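PDB 2OEE: UPF0342 protein YheA from Bacillus subtilis, which is of unknown function but belongs to the YlbF/YmcA family linked to competence control, consistent with a regulatory role, and forms a two-chain, all-helical assembly. Local coordinates for residues V8-D11 against L12-A15; K26-Y29 against D30-N33; R40-E43 against N44-V48; A89-R92 against M93-I97; I103-K106 against P107-E110. All blocks are in the same frame, centred on the assembly; numbering follows the deposited sequence.

How the contacts relate
The five contacts are local and follow one another in series along one chain, all within its YlbF/YmcA-like region; four lie within helices and the fifth spans a junction. Contact 1 lies on helix 5-17, contact 2 on helix 20-34 and contact 3 on helix 36-48. Contact 4 lies in the middle of helix 81-104, and contact 5 joins that helix to helix 106-111. Contacts 2, 3 and 4 touch one another: Y29 meets F42 and R46, L28 meets A89, and F42 meets E90. Contacts 3 and 5 lie on opposite sides of the chain's centre, their centres 37 Å apart. All five have residues close to the second subunit, consistent with extensive pairing, though contacts 2 and 3 contribute just two each.

Contact 1: V8-D11 against L12-A15; sequences VAYD and LENA
Y10 and E13, about one turn apart on helix 5-17, meet where the carboxylate of E13 comes up to the rim of the phenol ring. E13 OE1 lies 3.5 Å from Y10 CD1, at the ring edge and in its plane, where the slightly positive aromatic C-H groups would probably suit a carboxylate oxygen. The two flat groups are inclined at 46° to each other, so they do not stack. The E13 chain is stretched out, with CG opposite the backbone N (chi1 180°), and this carries the carboxylate beside the ring. Its other oxygen, OE2, is engaged in a salt bridge with R17 NH2, which is likely to limit rotation of the group. On the neighbouring flank, D11 and N14 are joined through a water that donates to both D11 OD1 and N14 OD1, at 3.0 Å from each. Behind these side chains, the backbone supplies the usual helical bonds: L12 N reaches V8 O at 2.8 Å, and the next three amides repeat the pattern. The helix is amphipathic: V8, A9, L12 and A15 are buried, whereas Y10, D11 and N14 are exposed. V8 packs on L12 of the second subunit and L12 on F5 of that subunit, while Y10 and E13 touch its I103 and K106, placing helix 5-17 against its counterpart helix and against the junction of helices 81-104 and 106-111 of the second subunit.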
loop_
_atom_site.group_PDB
_atom_site.type_symbol
_atom_site.label_atom_id
_atom_site.label_comp_id
_atom_site.label_asym_id
_atom_site.label_seq_id
_atom_site.Cartn_x
_atom_site.Cartn_y
_atom_site.Cartn_z
ATOM N N VAL A 8 7.048 -0.754 -15.108
ATOM C CA VAL A 8 6.062 0.312 -14.918
ATOM C C VAL A 8 6.191 0.941 -13.532
ATOM O O VAL A 8 6.080 2.161 -13.412
ATOM C CB VAL A 8 4.614 -0.163 -15.177
ATOM C CG1 VAL A 8 3.634 0.990 -15.044
ATOM C CG2 VAL A 8 4.489 -0.769 -16.570
ATOM N N ALA A 9 6.409 0.115 -12.501
ATOM C CA ALA A 9 6.595 0.616 -11.133
ATOM C C ALA A 9 7.739 1.643 -11.073
ATOM O O ALA A 9 7.620 2.651 -10.374
ATOM C CB ALA A 9 6.857 -0.514 -10.169
ATOM N N TYR A 10 8.823 1.402 -11.828
ATOM C CA TYR A 10 9.936 2.377 -11.860
ATOM C C TYR A 10 9.559 3.649 -12.609
ATOM O O TYR A 10 10.001 4.734 -12.243
ATOM C CB TYR A 10 11.237 1.757 -12.400
ATOM C CG TYR A 10 11.751 0.691 -11.484
ATOM C CD1 TYR A 10 12.061 0.993 -10.165
ATOM C CD2 TYR A 10 11.926 -0.630 -11.926
ATOM C CE1 TYR A 10 12.533 0.026 -9.301
ATOM C CE2 TYR A 10 12.394 -1.616 -11.056
ATOM C CZ TYR A 10 12.686 -1.282 -9.749
ATOM O OH TYR A 10 13.152 -2.222 -8.857
ATOM N N ASP A 11 8.708 3.536 -13.625
ATOM C CA ASP A 11 8.159 4.728 -14.257
ATOM C C ASP A 11 7.273 5.498 -13.276
ATOM O O ASP A 11 7.243 6.736 -13.282
ATOM C CB ASP A 11 7.370 4.384 -15.517
ATOM C CG ASP A 11 8.282 3.965 -16.681
ATOM O OD1 ASP A 11 9.503 4.172 -16.583
ATOM O OD2 ASP A 11 7.769 3.414 -17.673
ATOM N N LEU A 12 6.556 4.763 -12.435
ATOM C CA LEU A 12 5.676 5.411 -11.458
ATOM C C LEU A 12 6.481 6.104 -10.371
ATOM O O LEU A 12 6.138 7.215 -9.970
ATOM C CB LEU A 12 4.670 4.405 -10.873
ATOM C CG LEU A 12 3.611 4.967 -9.906
ATOM C CD1 LEU A 12 2.707 6.019 -10.577
ATOM C CD2 LEU A 12 2.786 3.786 -9.303
ATOM N N GLU A 13 7.562 5.470 -9.908
ATOM C CA GLU A 13 8.512 6.132 -8.996
ATOM C C GLU A 13 9.013 7.470 -9.589
ATOM O O GLU A 13 9.033 8.516 -8.896
ATOM C CB GLU A 13 9.704 5.195 -8.687
ATOM C CG GLU A 13 10.742 5.800 -7.760
ATOM C CD GLU A 13 12.028 5.009 -7.692
ATOM O OE1 GLU A 13 12.173 4.032 -8.457
ATOM O OE2 GLU A 13 12.912 5.374 -6.863
ATOM N N ASN A 14 9.374 7.448 -10.871
ATOM C CA ASN A 14 9.830 8.650 -11.565
ATOM C C ASN A 14 8.741 9.709 -11.623
ATOM O O ASN A 14 9.025 10.888 -11.412
ATOM C CB ASN A 14 10.319 8.353 -12.982
ATOM C CG ASN A 14 11.755 7.837 -13.026
ATOM O OD1 ASN A 14 12.174 7.236 -14.021
ATOM N ND2 ASN A 14 12.515 8.088 -11.976
ATOM N N ALA A 15 7.512 9.294 -11.911
ATOM C CA ALA A 15 6.372 10.215 -11.923
ATOM C C ALA A 15 6.213 10.899 -10.561
ATOM O O ALA A 15 6.016 12.120 -10.489
ATOM C CB ALA A 15 5.088 9.472 -12.296
HETATM O O HOH W 1 10.279 7.094 -16.405
#

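Contact 2: K26-Y29 against D30-N33; sequences KNLY and DEVN
K26 and D30 form a one-turn salt bridge on the surface of helix 20-34, while Y29 and V32 of the same two turns face other helices. K26 NZ lies 2.8 Å from D30 OD2 and uses the syn lone pair of that oxygen. The lysine chain runs straight as far as CE and bends only at its end (chi4 -57°), which turns the ammonium toward D30 OD2. That oxygen also accepts a hydrogen bond from a water at 2.7 Å, so two donors hold it. The other oxygen, D30 OD1, lies in plane at the edge of the Y29 ring, 3.8 Å from Y29 CD2. Farther out, Y29 OH is hydrogen-bonded to R46 NH1 of helix 36-48, and the ring packs on F42 of that helix. An alanine in place of Y29 would remove the ring and its hydroxyl, and is likely to leave R46 without this hydrogen-bonding mate and open a gap beside F42. Routine bonds such as V32 N to L28 O, at 2.9 Å, hold the turns. V32 joins Y29 in packing on F42, L28 and V32 rest on A89 and L86 of helix 81-104, and Y29 also meets the ring of Y112 of the second subunit.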
loop_
_atom_site.group_PDB
_atom_site.type_symbol
_atom_site.label_atom_id
_atom_site.label_comp_id
_atom_site.label_asym_id
_atom_site.label_seq_id
_atom_site.Cartn_x
_atom_site.Cartn_y
_atom_site.Cartn_z
ATOM N N LYS A 26 8.579 18.107 -0.015
ATOM C CA LYS A 26 10.009 18.324 0.233
ATOM C C LYS A 26 10.279 19.759 0.683
ATOM O O LYS A 26 11.047 19.984 1.619
ATOM C CB LYS A 26 10.854 18.016 -1.016
ATOM C CG LYS A 26 12.351 18.256 -0.784
ATOM C CD LYS A 26 13.231 17.828 -1.981
ATOM C CE LYS A 26 14.735 17.896 -1.622
ATOM N NZ LYS A 26 15.127 19.278 -1.164
ATOM N N ASN A 27 9.672 20.726 0.013
ATOM C CA ASN A 27 9.876 22.126 0.424
ATOM C C ASN A 27 9.388 22.422 1.849
ATOM O O ASN A 27 10.081 23.109 2.619
ATOM C CB ASN A 27 9.318 23.109 -0.616
ATOM C CG ASN A 27 10.153 23.123 -1.900
ATOM O OD1 ASN A 27 11.322 22.723 -1.901
ATOM N ND2 ASN A 27 9.554 23.565 -2.990
ATOM N N LEU A 28 8.222 21.887 2.203
ATOM C CA LEU A 28 7.676 22.012 3.563
ATOM C C LEU A 28 8.556 21.319 4.597
ATOM O O LEU A 28 8.776 21.830 5.705
ATOM C CB LEU A 28 6.257 21.416 3.630
ATOM C CG LEU A 28 5.156 22.347 3.126
ATOM C CD1 LEU A 28 3.850 21.597 2.931
ATOM C CD2 LEU A 28 4.984 23.517 4.121
ATOM N N TYR A 29 9.038 20.130 4.241
ATOM C CA TYR A 29 9.907 19.373 5.103
ATOM C C TYR A 29 11.200 20.156 5.385
ATOM O O TYR A 29 11.639 20.232 6.527
ATOM C CB TYR A 29 10.205 18.004 4.471
ATOM C CG TYR A 29 11.032 17.112 5.337
ATOM C CD1 TYR A 29 10.441 16.315 6.303
ATOM C CD2 TYR A 29 12.424 17.069 5.200
ATOM C CE1 TYR A 29 11.208 15.481 7.107
ATOM C CE2 TYR A 29 13.203 16.239 6.009
ATOM C CZ TYR A 29 12.576 15.457 6.957
ATOM O OH TYR A 29 13.307 14.633 7.771
ATOM N N ASP A 30 11.790 20.728 4.339
ATOM C CA ASP A 30 13.034 21.496 4.459
ATOM C C ASP A 30 12.810 22.802 5.232
ATOM O O ASP A 30 13.646 23.197 6.028
ATOM C CB ASP A 30 13.573 21.831 3.073
ATOM C CG ASP A 30 14.141 20.606 2.354
ATOM O OD1 ASP A 30 14.333 19.564 2.998
ATOM O OD2 ASP A 30 14.371 20.707 1.140
ATOM N N GLU A 31 11.667 23.440 4.986
ATOM C CA GLU A 31 11.263 24.658 5.674
ATOM C C GLU A 31 11.120 24.437 7.175
ATOM O O GLU A 31 11.653 25.222 7.987
ATOM C CB GLU A 31 9.970 25.195 5.070
ATOM C CG GLU A 31 9.649 26.575 5.515
ATOM C CD GLU A 31 8.346 27.088 4.975
ATOM O OE1 GLU A 31 7.816 26.525 3.978
ATOM O OE2 GLU A 31 7.864 28.075 5.571
ATOM N N VAL A 32 10.445 23.348 7.549
ATOM C CA VAL A 32 10.330 22.964 8.947
ATOM C C VAL A 32 11.703 22.662 9.557
ATOM O O VAL A 32 12.000 23.087 10.691
ATOM C CB VAL A 32 9.296 21.801 9.152
ATOM C CG1 VAL A 32 9.427 21.156 10.514
ATOM C CG2 VAL A 32 7.851 22.337 8.976
ATOM N N ASN A 33 12.545 21.940 8.817
ATOM C CA ASN A 33 13.874 21.625 9.345
ATOM C C ASN A 33 14.818 22.830 9.455
ATOM O O ASN A 33 15.712 22.819 10.296
ATOM C CB ASN A 33 14.543 20.459 8.610
ATOM C CG ASN A 33 13.818 19.125 8.841
ATOM O OD1 ASN A 33 13.547 18.404 7.886
ATOM N ND2 ASN A 33 13.469 18.815 10.092
HETATM O O HOH W 2 13.308 22.624 -0.485
#

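Contact 3: R40-E43 against N44-V48; sequences RMFE and NFRDV
Helix 36-48, part of the all-helical YlbF/YmcA-type fold, carries an i to i+4 pair of F42 and R46, and its buried side brings F42 and F45 into the packing between helices. The arginine lays its aliphatic part across the phenylalanine: R46 CG stands 4.2 Å above one face of the F42 ring, displaced toward the rim, and R46 CD comes to 3.3 Å from F42 CE2. The guanidinium is turned 53° from the ring plane and does not stack on it. A bend at chi3 (69°) swings the group past the ring, where Y29 OH of helix 20-34 holds NH1; R46 also packs on Y112 of the second subunit. F42 and F45 touch more loosely, CD1 of F42 lying 4.4 Å from CD2 of F45. Both rings point inward: F42 reaches L86 and E90 of helix 81-104, whereas F45 rests on V74 and V77 of helix 70-78 and on M87 of helix 81-104. The carboxylate of E43 is taken by a salt bridge to K39. At the backbone, F45 CB lies 3.3 Å from F42 O, and that carbonyl accepts the hydrogen of R46 N at 2.9 Å, in an almost straight bond whose N-H...O angle is 174°.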
loop_
_atom_site.group_PDB
_atom_site.type_symbol
_atom_site.label_atom_id
_atom_site.label_comp_id
_atom_site.label_asym_id
_atom_site.label_seq_id
_atom_site.Cartn_x
_atom_site.Cartn_y
_atom_site.Cartn_z
ATOM N N ARG A 40 12.534 20.997 16.160
ATOM C CA ARG A 40 12.470 20.323 17.469
ATOM C C ARG A 40 11.088 19.769 17.828
ATOM O O ARG A 40 10.972 18.645 18.313
ATOM C CB ARG A 40 12.992 21.223 18.610
ATOM C CG ARG A 40 12.957 20.541 19.978
ATOM C CD ARG A 40 13.370 21.470 21.141
ATOM N NE ARG A 40 14.562 22.246 20.824
ATOM C CZ ARG A 40 14.863 23.406 21.403
ATOM N NH1 ARG A 40 14.049 23.909 22.302
ATOM N NH2 ARG A 40 15.957 24.060 21.046
HETATM N N MSE A 41 10.042 20.552 17.586
HETATM C CA MSE A 41 8.683 20.110 17.857
HETATM C C MSE A 41 8.284 18.931 16.947
HETATM O O MSE A 41 7.690 17.960 17.414
HETATM C CB MSE A 41 7.704 21.280 17.661
HETATM C CG MSE A 41 7.906 22.414 18.665
HETATM SE SE MSE A 41 6.941 24.043 18.111
HETATM C CE MSE A 41 5.145 23.368 18.222
ATOM N N PHE A 42 8.593 19.046 15.662
ATOM C CA PHE A 42 8.235 18.008 14.680
ATOM C C PHE A 42 9.004 16.707 14.989
ATOM O O PHE A 42 8.435 15.611 14.952
ATOM C CB PHE A 42 8.522 18.494 13.261
ATOM C CG PHE A 42 8.107 17.508 12.162
ATOM C CD1 PHE A 42 6.766 17.224 11.931
ATOM C CD2 PHE A 42 9.069 16.909 11.358
ATOM C CE1 PHE A 42 6.375 16.325 10.908
ATOM C CE2 PHE A 42 8.697 16.015 10.322
ATOM C CZ PHE A 42 7.345 15.729 10.106
ATOM N N GLU A 43 10.280 16.843 15.334
ATOM C CA GLU A 43 11.105 15.683 15.704
ATOM C C GLU A 43 10.628 14.976 16.973
ATOM O O GLU A 43 10.564 13.751 17.002
ATOM C CB GLU A 43 12.585 16.053 15.784
ATOM C CG GLU A 43 13.200 16.221 14.407
ATOM C CD GLU A 43 14.661 16.616 14.443
ATOM O OE1 GLU A 43 15.181 16.928 15.534
ATOM O OE2 GLU A 43 15.283 16.647 13.364
ATOM N N ASN A 44 10.274 15.736 18.007
ATOM C CA ASN A 44 9.762 15.146 19.246
ATOM C C ASN A 44 8.414 14.439 19.030
ATOM O O ASN A 44 8.123 13.412 19.657
ATOM C CB ASN A 44 9.668 16.209 20.354
ATOM C CG ASN A 44 8.931 15.710 21.593
ATOM O OD1 ASN A 44 7.843 16.194 21.911
ATOM N ND2 ASN A 44 9.523 14.747 22.299
ATOM N N PHE A 45 7.614 14.982 18.132
ATOM C CA PHE A 45 6.400 14.367 17.641
ATOM C C PHE A 45 6.648 13.037 16.907
ATOM O O PHE A 45 6.028 12.075 17.182
ATOM C CB PHE A 45 5.697 15.320 16.679
ATOM C CG PHE A 45 4.549 14.725 15.957
ATOM C CD1 PHE A 45 3.385 14.419 16.617
ATOM C CD2 PHE A 45 4.604 14.501 14.631
ATOM C CE1 PHE A 45 2.354 13.891 15.969
ATOM C CE2 PHE A 45 3.532 13.965 13.971
ATOM C CZ PHE A 45 2.428 13.667 14.631
ATOM N N ARG A 46 7.488 13.067 15.905
ATOM C CA ARG A 46 7.878 11.889 15.208
ATOM C C ARG A 46 8.399 10.807 16.140
ATOM O O ARG A 46 8.041 9.681 15.983
ATOM C CB ARG A 46 8.819 12.209 14.067
ATOM C CG ARG A 46 8.134 12.611 12.833
ATOM C CD ARG A 46 9.065 13.027 11.699
ATOM N NE ARG A 46 9.847 11.956 11.112
ATOM C CZ ARG A 46 11.001 12.094 10.434
ATOM N NH1 ARG A 46 11.550 13.272 10.154
ATOM N NH2 ARG A 46 11.624 11.013 10.016
ATOM N N ASP A 47 9.211 11.191 17.120
ATOM C CA ASP A 47 9.893 10.299 18.017
ATOM C C ASP A 47 8.893 9.667 18.995
ATOM O O ASP A 47 8.828 8.460 19.173
ATOM C CB ASP A 47 11.034 11.018 18.740
ATOM C CG ASP A 47 12.184 11.489 17.781
ATOM O OD1 ASP A 47 12.114 11.321 16.557
ATOM O OD2 ASP A 47 13.180 12.069 18.255
ATOM N N VAL A 48 8.069 10.477 19.598
ATOM C CA VAL A 48 7.040 9.955 20.442
ATOM C C VAL A 48 6.221 8.877 19.806
ATOM O O VAL A 48 5.962 7.880 20.402
ATOM C CB VAL A 48 6.235 11.013 21.128
ATOM C CG1 VAL A 48 5.002 10.439 21.791
ATOM C CG2 VAL A 48 7.099 11.731 22.141
#

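Contact 4: A89-R92 against M93-I97; sequences AEQR and MSMLI
A89 opens the contact by accepting M93 N on its carbonyl oxygen, at 2.9 Å, in the middle of the long helix 81-104. The next residue, E90, takes S94 N on its own O at 2.9 Å, and E90 O also lies 3.5 Å from M93 CB. Its side chain extends away from the second segment: E90 OE2 is hydrogen-bonded to Y112 OH of the second subunit, which gives the carboxylate an intersubunit partner. Q91 receives M95 N on its O at 2.8 Å, while its side chain is bent at chi2 (58°), with Q91 OE1 4.3 Å from S94 CB, a distant approach on the exposed side. M95 is a selenomethionine modelled in two conformers, so the position of its tip carries little weight. R92 closes the first segment with its O bonded to L96 N at 2.9 Å. Its chain bends at chi3, and the guanidinium folds back along the helix until A89 CA stands 3.6 Å above one face, offset toward the rim, a contact within the first segment. On the buried side, M93, also selenomethionine, sends its CG opposite the backbone N (chi1 -176°), and two further bends at chi2 and chi3 curl the chain away from the first segment and into the core. There it packs on L25 of helix 20-34, L16 of helix 5-17 and L108 of the second subunit, while A89 also meets L25, and L96 touches L16 of its own chain and Y6 of the second subunit.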
loop_
_atom_site.group_PDB
_atom_site.type_symbol
_atom_site.label_atom_id
_atom_site.label_comp_id
_atom_site.label_asym_id
_atom_site.label_seq_id
_atom_site.Cartn_x
_atom_site.Cartn_y
_atom_site.Cartn_z
ATOM N N ALA A 89 0.318 17.928 4.174
ATOM C CA ALA A 89 0.982 17.415 2.957
ATOM C C ALA A 89 1.384 15.943 3.070
ATOM O O ALA A 89 1.232 15.194 2.091
ATOM C CB ALA A 89 2.177 18.280 2.553
ATOM N N GLU A 90 1.884 15.518 4.238
ATOM C CA GLU A 90 2.117 14.085 4.510
ATOM C C GLU A 90 0.863 13.226 4.349
ATOM O O GLU A 90 0.923 12.180 3.709
ATOM C CB GLU A 90 2.652 13.839 5.930
ATOM C CG GLU A 90 4.014 14.468 6.212
ATOM C CD GLU A 90 4.528 14.071 7.584
ATOM O OE1 GLU A 90 3.705 13.965 8.518
ATOM O OE2 GLU A 90 5.738 13.829 7.710
ATOM N N GLN A 91 -0.251 13.655 4.951
ATOM C CA GLN A 91 -1.498 12.903 4.885
ATOM C C GLN A 91 -2.032 12.839 3.441
ATOM O O GLN A 91 -2.509 11.789 3.006
ATOM C CB GLN A 91 -2.543 13.471 5.864
ATOM C CG GLN A 91 -3.838 12.637 6.019
ATOM C CD GLN A 91 -3.637 11.170 6.488
ATOM O OE1 GLN A 91 -2.591 10.785 7.043
ATOM N NE2 GLN A 91 -4.662 10.352 6.262
ATOM N N ARG A 92 -1.936 13.948 2.708
ATOM C CA ARG A 92 -2.283 13.936 1.278
ATOM C C ARG A 92 -1.372 13.001 0.439
ATOM O O ARG A 92 -1.853 12.326 -0.473
ATOM C CB ARG A 92 -2.295 15.339 0.696
ATOM C CG ARG A 92 -3.409 16.229 1.288
ATOM C CD ARG A 92 -3.598 17.485 0.466
ATOM N NE ARG A 92 -2.328 18.185 0.230
ATOM C CZ ARG A 92 -1.829 19.141 1.014
ATOM N NH1 ARG A 92 -2.479 19.531 2.100
ATOM N NH2 ARG A 92 -0.675 19.715 0.703
HETATM N N MSE A 93 -0.082 12.949 0.751
HETATM C CA MSE A 93 0.810 11.963 0.103
HETATM C C MSE A 93 0.349 10.537 0.449
HETATM O O MSE A 93 0.313 9.651 -0.415
HETATM C CB MSE A 93 2.285 12.169 0.492
HETATM C CG MSE A 93 3.273 11.211 -0.262
HETATM SE SE MSE A 93 3.260 11.400 -2.084
HETATM C CE MSE A 93 3.918 13.045 -2.304
ATOM N N SER A 94 -0.012 10.308 1.707
ATOM C CA SER A 94 -0.503 8.991 2.110
ATOM C C SER A 94 -1.786 8.634 1.336
ATOM O O SER A 94 -1.935 7.503 0.855
ATOM C CB SER A 94 -0.698 8.910 3.633
ATOM O OG SER A 94 -1.229 7.649 3.986
HETATM N N MSE A 95 -2.691 9.603 1.197
HETATM C CA MSE A 95 -3.927 9.463 0.415
HETATM C C MSE A 95 -3.631 9.145 -1.056
HETATM O O MSE A 95 -4.304 8.328 -1.681
HETATM C CB MSE A 95 -4.787 10.744 0.515
HETATM C CG MSE A 95 -5.440 10.979 1.900
HETATM SE SE MSE A 95 -6.360 12.539 2.070
HETATM C CE MSE A 95 -7.980 12.061 1.468
ATOM N N LEU A 96 -2.628 9.822 -1.616
ATOM C CA LEU A 96 -2.216 9.568 -3.010
ATOM C C LEU A 96 -1.743 8.117 -3.195
ATOM O O LEU A 96 -2.159 7.429 -4.139
ATOM C CB LEU A 96 -1.126 10.546 -3.475
ATOM C CG LEU A 96 -0.472 10.339 -4.859
ATOM C CD1 LEU A 96 -1.476 10.482 -5.957
ATOM C CD2 LEU A 96 0.657 11.343 -5.097
ATOM N N ILE A 97 -0.892 7.647 -2.286
ATOM C CA ILE A 97 -0.417 6.269 -2.338
ATOM C C ILE A 97 -1.611 5.301 -2.208
ATOM O O ILE A 97 -1.689 4.285 -2.911
ATOM C CB ILE A 97 0.668 5.983 -1.265
ATOM C CG1 ILE A 97 1.903 6.862 -1.507
ATOM C CG2 ILE A 97 1.064 4.489 -1.259
ATOM C CD1 ILE A 97 2.479 6.810 -2.924
#

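Contact 5: I103-K106 against P107-E110; sequences IIMK and PLEE
K106 and E109 run side by side and point the same way, bringing K106 NZ to 3.9 Å from E109 OE2 in a long salt bridge; bends at chi2, chi3 and chi4 of the lysine carry its NZ round to E109. Against E110 the lysine chain crosses at about a right angle, and its CG lies 4.1 Å from E110 OE2; that oxygen is in a salt bridge with R17 of the second subunit. On another flank M105, a selenomethionine, and L108 cross obliquely, with M105 CE 4.2 Å from L108 CD1. Beneath them the P107 ring presses on the chain before it. P107 CD lies 3.3 Å from I104 O, and K106 CB is equally near CD, a tight carbon pair. P107 N has no hydrogen to give the preceding turn. I103 O accepts a weak bond from K106 N. A glycine here would probably leave the backbone freer to turn where the helices change and open a gap beside I104 O. M105 O then takes the new turn's first amides, weakly from L108 N and nearly straight from E109 N (N-H...O 165°). A proline in the opening turn of a helix, where its missing amide hydrogen costs little, is a familiar way to begin one, here as helix 81-104 gives way to helix 106-111.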
loop_
_atom_site.group_PDB
_atom_site.type_symbol
_atom_site.label_atom_id
_atom_site.label_comp_id
_atom_site.label_asym_id
_atom_site.label_seq_id
_atom_site.Cartn_x
_atom_site.Cartn_y
_atom_site.Cartn_z
ATOM N N ILE A 103 -6.289 1.848 -7.391
ATOM C CA ILE A 103 -6.259 1.728 -8.858
ATOM C C ILE A 103 -5.693 0.369 -9.299
ATOM O O ILE A 103 -6.355 -0.397 -10.008
ATOM C CB ILE A 103 -5.455 2.884 -9.506
ATOM C CG1 ILE A 103 -6.255 4.192 -9.400
ATOM C CG2 ILE A 103 -5.062 2.560 -10.976
ATOM C CD1 ILE A 103 -5.510 5.436 -9.887
ATOM N N ILE A 104 -4.482 0.068 -8.855
ATOM C CA ILE A 104 -3.764 -1.119 -9.334
ATOM C C ILE A 104 -4.354 -2.421 -8.802
ATOM O O ILE A 104 -4.212 -3.477 -9.437
ATOM C CB ILE A 104 -2.258 -1.051 -9.002
ATOM C CG1 ILE A 104 -2.044 -1.179 -7.490
ATOM C CG2 ILE A 104 -1.648 0.214 -9.598
ATOM C CD1 ILE A 104 -0.605 -1.484 -7.059
HETATM N N MSE A 105 -5.022 -2.352 -7.656
HETATM C CA MSE A 105 -5.614 -3.531 -7.030
HETATM C C MSE A 105 -7.056 -3.847 -7.487
HETATM O O MSE A 105 -7.655 -4.832 -7.043
HETATM C CB MSE A 105 -5.533 -3.433 -5.502
HETATM C CG MSE A 105 -4.076 -3.441 -4.957
HETATM SE SE MSE A 105 -4.006 -3.338 -3.154
HETATM C CE MSE A 105 -4.769 -4.915 -2.729
ATOM N N LYS A 106 -7.596 -3.009 -8.373
ATOM C CA LYS A 106 -8.932 -3.229 -8.953
ATOM C C LYS A 106 -9.147 -4.653 -9.506
ATOM O O LYS A 106 -10.200 -5.245 -9.258
ATOM C CB LYS A 106 -9.178 -2.252 -10.089
ATOM C CG LYS A 106 -10.576 -1.720 -10.155
ATOM C CD LYS A 106 -10.528 -0.228 -9.801
ATOM C CE LYS A 106 -10.652 0.049 -8.318
ATOM N NZ LYS A 106 -12.037 0.429 -7.930
ATOM N N PRO A 107 -8.191 -5.167 -10.304
ATOM C CA PRO A 107 -8.363 -6.557 -10.774
ATOM C C PRO A 107 -8.538 -7.591 -9.649
ATOM O O PRO A 107 -9.273 -8.567 -9.830
ATOM C CB PRO A 107 -7.122 -6.818 -11.633
ATOM C CG PRO A 107 -6.175 -5.687 -11.352
ATOM C CD PRO A 107 -7.000 -4.532 -10.900
ATOM N N LEU A 108 -7.930 -7.353 -8.488
ATOM C CA LEU A 108 -8.103 -8.236 -7.318
ATOM C C LEU A 108 -9.510 -8.125 -6.709
ATOM O O LEU A 108 -10.158 -9.123 -6.406
ATOM C CB LEU A 108 -7.006 -7.968 -6.268
ATOM C CG LEU A 108 -5.591 -8.114 -6.844
ATOM C CD1 LEU A 108 -4.476 -7.652 -5.883
ATOM C CD2 LEU A 108 -5.363 -9.562 -7.328
ATOM N N GLU A 109 -9.977 -6.895 -6.556
ATOM C CA GLU A 109 -11.331 -6.615 -6.101
ATOM C C GLU A 109 -12.384 -7.264 -7.033
ATOM O O GLU A 109 -13.348 -7.859 -6.549
ATOM C CB GLU A 109 -11.505 -5.094 -5.970
ATOM C CG GLU A 109 -12.911 -4.598 -5.727
ATOM C CD GLU A 109 -12.949 -3.091 -5.528
ATOM O OE1 GLU A 109 -12.045 -2.563 -4.827
ATOM O OE2 GLU A 109 -13.874 -2.441 -6.077
ATOM N N GLU A 110 -12.181 -7.180 -8.350
ATOM C CA GLU A 110 -13.062 -7.845 -9.315
ATOM C C GLU A 110 -13.096 -9.365 -9.068
ATOM O O GLU A 110 -14.157 -9.987 -9.073
ATOM C CB GLU A 110 -12.615 -7.551 -10.754
ATOM C CG GLU A 110 -12.859 -6.114 -11.198
ATOM C CD GLU A 110 -12.082 -5.730 -12.436
ATOM O OE1 GLU A 110 -11.502 -6.630 -13.110
ATOM O OE2 GLU A 110 -12.048 -4.510 -12.751
#